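Local atomic coordinates of dally-like, isoform A (Drosophila melanogaster, PDB entry 6XTZ), a protein that is a GPI-anchored cell-surface heparan sulfate proteoglycan of the glypican family that binds Wnt and Hedgehog proteins and covers the lipid of Wnt so that it can signal far from its source. Residues A[240-245]-A[487-492]. The protein carries 5 engineered substitutions. Sequence-based numbering, arbitrary orientation.
Sequences KGYTEK and HTIDRY
Tyr242 and Ile489 carry this loop-to-loop contact at one end of the elongated, helical glypican core. The 240-245 loop leaves helix 236-239 through a Schellman motif, with Gly241 as its C-prime residue at positive phi. The dense part is a CH-pi contact: Ile489 CG1 lies over one face of the Tyr242 ring, 3.6 Å from the centroid and 16° off the ring normal, offset toward the rim. Its nearest ring atom is CG, at 3.5 Å from Ile489 CG1. The opposite face is covered by the carbonyl oxygen of Lys240, 3.9 Å above the ring plane, so the ring is sandwiched between its own chain and the isoleucine. With Ile489 CG1 anti to the carbonyl carbon (chi1 -58°), CG1 and CD1 reach both the Tyr242 ring and Glu244 OE2, while CG2 meets CG and CD of Glu244. There the bent Glu244 side chain crosses the isoleucine, its OE2 3.5 Å from Ile489 CD1, a van der Waals touch beside an exposed stretch of loop. Replacing Tyr242 with an alanine would probably strip the flat surface from under Ile489 CG1 and leave that side chain freer to turn. Toward the phenol end the fit is looser: Tyr242 OH stands 4.2 Å from Thr488 OG1, too far for a bond, and the CB of solvent-exposed His487 points away from the 240-245 loop. The loops tie together again through Lys240, whose extended chain runs to the backbone of His487 and whose ammonium is also in a salt bridge with Glu41. Ile489 further touches Met482, and Asn485 OD1 accepts from the backbone N of His487 and of Thr488. The Lys240 NZ to His487 O hydrogen bond is 2.9 Å long, lying in the carbonyl plane on a lone pair at a C=O...N angle of 138°.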
loop_
_atom_site.group_PDB
_atom_site.type_symbol
_atom_site.label_atom_id
_atom_site.label_comp_id
_atom_site.label_asym_id
_atom_site.label_seq_id
_atom_site.Cartn_x
_atom_site.Cartn_y
_atom_site.Cartn_z
ATOM N N LYS A 240 36.809 24.244 -2.216
ATOM C CA LYS A 240 38.162 24.042 -1.720
ATOM C C LYS A 240 39.130 23.609 -2.813
ATOM O O LYS A 240 40.226 23.134 -2.500
ATOM C CB LYS A 240 38.169 23.014 -0.587
ATOM C CG LYS A 240 37.625 23.529 0.737
ATOM C CD LYS A 240 37.912 22.545 1.858
ATOM C CE LYS A 240 37.529 23.127 3.204
ATOM N NZ LYS A 240 37.910 22.235 4.333
ATOM N N GLY A 241 38.756 23.763 -4.079
ATOM C CA GLY A 241 39.615 23.353 -5.169
ATOM C C GLY A 241 39.604 21.873 -5.470
ATOM O O GLY A 241 40.372 21.428 -6.330
ATOM N N TYR A 242 38.758 21.097 -4.798
ATOM C CA TYR A 242 38.686 19.659 -5.010
ATOM C C TYR A 242 37.725 19.337 -6.146
ATOM O O TYR A 242 36.685 19.982 -6.301
ATOM C CB TYR A 242 38.236 18.949 -3.733
ATOM C CG TYR A 242 39.156 19.153 -2.550
ATOM C CD1 TYR A 242 40.534 19.205 -2.716
ATOM C CD2 TYR A 242 38.646 19.292 -1.266
ATOM C CE1 TYR A 242 41.378 19.388 -1.635
ATOM C CE2 TYR A 242 39.481 19.475 -0.180
ATOM C CZ TYR A 242 40.845 19.522 -0.369
ATOM O OH TYR A 242 41.677 19.705 0.712
ATOM N N THR A 243 38.081 18.327 -6.942
ATOM C CA THR A 243 37.247 17.884 -8.049
ATOM C C THR A 243 36.587 16.536 -7.806
ATOM O O THR A 243 35.759 16.117 -8.622
ATOM C CB THR A 243 38.074 17.809 -9.342
ATOM O OG1 THR A 243 39.121 16.842 -9.185
ATOM C CG2 THR A 243 38.690 19.164 -9.659
ATOM N N GLU A 244 36.920 15.852 -6.715
ATOM C CA GLU A 244 36.396 14.516 -6.474
ATOM C C GLU A 244 34.916 14.561 -6.111
ATOM O O GLU A 244 34.409 15.550 -5.573
ATOM C CB GLU A 244 37.179 13.822 -5.358
ATOM C CG GLU A 244 38.593 13.407 -5.736
ATOM C CD GLU A 244 39.586 14.552 -5.669
ATOM O OE1 GLU A 244 40.761 14.340 -6.040
ATOM O OE2 GLU A 244 39.200 15.662 -5.245
ATOM N N LYS A 245 34.223 13.466 -6.416
ATOM C CA LYS A 245 32.826 13.323 -6.056
ATOM C C LYS A 245 32.688 13.075 -4.554
ATOM O O LYS A 245 33.641 12.652 -3.894
ATOM C CB LYS A 245 32.195 12.175 -6.842
ATOM C CG LYS A 245 31.978 12.467 -8.317
ATOM C CD LYS A 245 31.039 13.648 -8.512
ATOM C CE LYS A 245 30.546 13.735 -9.949
ATOM N NZ LYS A 245 31.665 13.854 -10.924
ATOM N N HIS A 487 34.985 17.685 4.546
ATOM C CA HIS A 487 36.067 18.532 5.029
ATOM C C HIS A 487 37.280 18.425 4.116
ATOM O O HIS A 487 37.869 19.440 3.725
ATOM C CB HIS A 487 36.441 18.153 6.464
ATOM C CG HIS A 487 35.311 18.280 7.439
ATOM N ND1 HIS A 487 34.873 19.495 7.922
ATOM C CD2 HIS A 487 34.532 17.341 8.025
ATOM C CE1 HIS A 487 33.875 19.299 8.764
ATOM N NE2 HIS A 487 33.647 18.000 8.845
ATOM N N THR A 488 37.653 17.198 3.758
ATOM C CA THR A 488 38.835 16.950 2.948
ATOM C C THR A 488 38.549 15.805 1.983
ATOM O O THR A 488 37.448 15.248 1.950
ATOM C CB THR A 488 40.050 16.632 3.827
ATOM O OG1 THR A 488 41.152 16.234 3.002
ATOM C CG2 THR A 488 39.721 15.514 4.804
ATOM N N ILE A 489 39.551 15.463 1.182
ATOM C CA ILE A 489 39.486 14.314 0.281
ATOM C C ILE A 489 40.149 13.163 1.029
ATOM O O ILE A 489 41.350 12.915 0.905
ATOM C CB ILE A 489 40.151 14.599 -1.062
ATOM C CG1 ILE A 489 39.496 15.809 -1.727
ATOM C CG2 ILE A 489 40.055 13.386 -1.973
ATOM C CD1 ILE A 489 38.013 15.637 -1.970
ATOM N N ASP A 490 39.355 12.458 1.827
ATOM C CA ASP A 490 39.859 11.390 2.676
ATOM C C ASP A 490 38.731 10.390 2.906
ATOM O O ASP A 490 37.663 10.482 2.296
ATOM C CB ASP A 490 40.408 11.969 3.987
ATOM C CG ASP A 490 41.520 11.129 4.580
ATOM O OD1 ASP A 490 41.577 9.918 4.282
ATOM O OD2 ASP A 490 42.339 11.682 5.344
ATOM N N ARG A 491 38.971 9.432 3.796
ATOM C CA ARG A 491 37.958 8.439 4.120
ATOM C C ARG A 491 36.853 9.053 4.968
ATOM O O ARG A 491 37.110 9.854 5.870
ATOM C CB ARG A 491 38.589 7.260 4.857
ATOM C CG ARG A 491 39.217 6.213 3.953
ATOM C CD ARG A 491 40.210 5.352 4.720
ATOM N NE ARG A 491 39.908 5.302 6.148
ATOM C CZ ARG A 491 39.158 4.369 6.725
ATOM N NH1 ARG A 491 38.940 4.405 8.033
ATOM N NH2 ARG A 491 38.625 3.398 5.995
ATOM N N TYR A 492 35.613 8.671 4.672
ATOM C CA TYR A 492 34.466 9.106 5.460
ATOM C C TYR A 492 34.349 8.221 6.695
ATOM O O TYR A 492 34.171 7.004 6.581
ATOM C CB TYR A 492 33.195 9.051 4.616
ATOM C CG TYR A 492 31.955 9.554 5.320
ATOM C CD1 TYR A 492 31.823 10.892 5.666
ATOM C CD2 TYR A 492 30.912 8.691 5.625
ATOM C CE1 TYR A 492 30.687 11.355 6.306
ATOM C CE2 TYR A 492 29.774 9.145 6.264
ATOM C CZ TYR A 492 29.665 10.475 6.601
ATOM O OH TYR A 492 28.530 10.924 7.238
#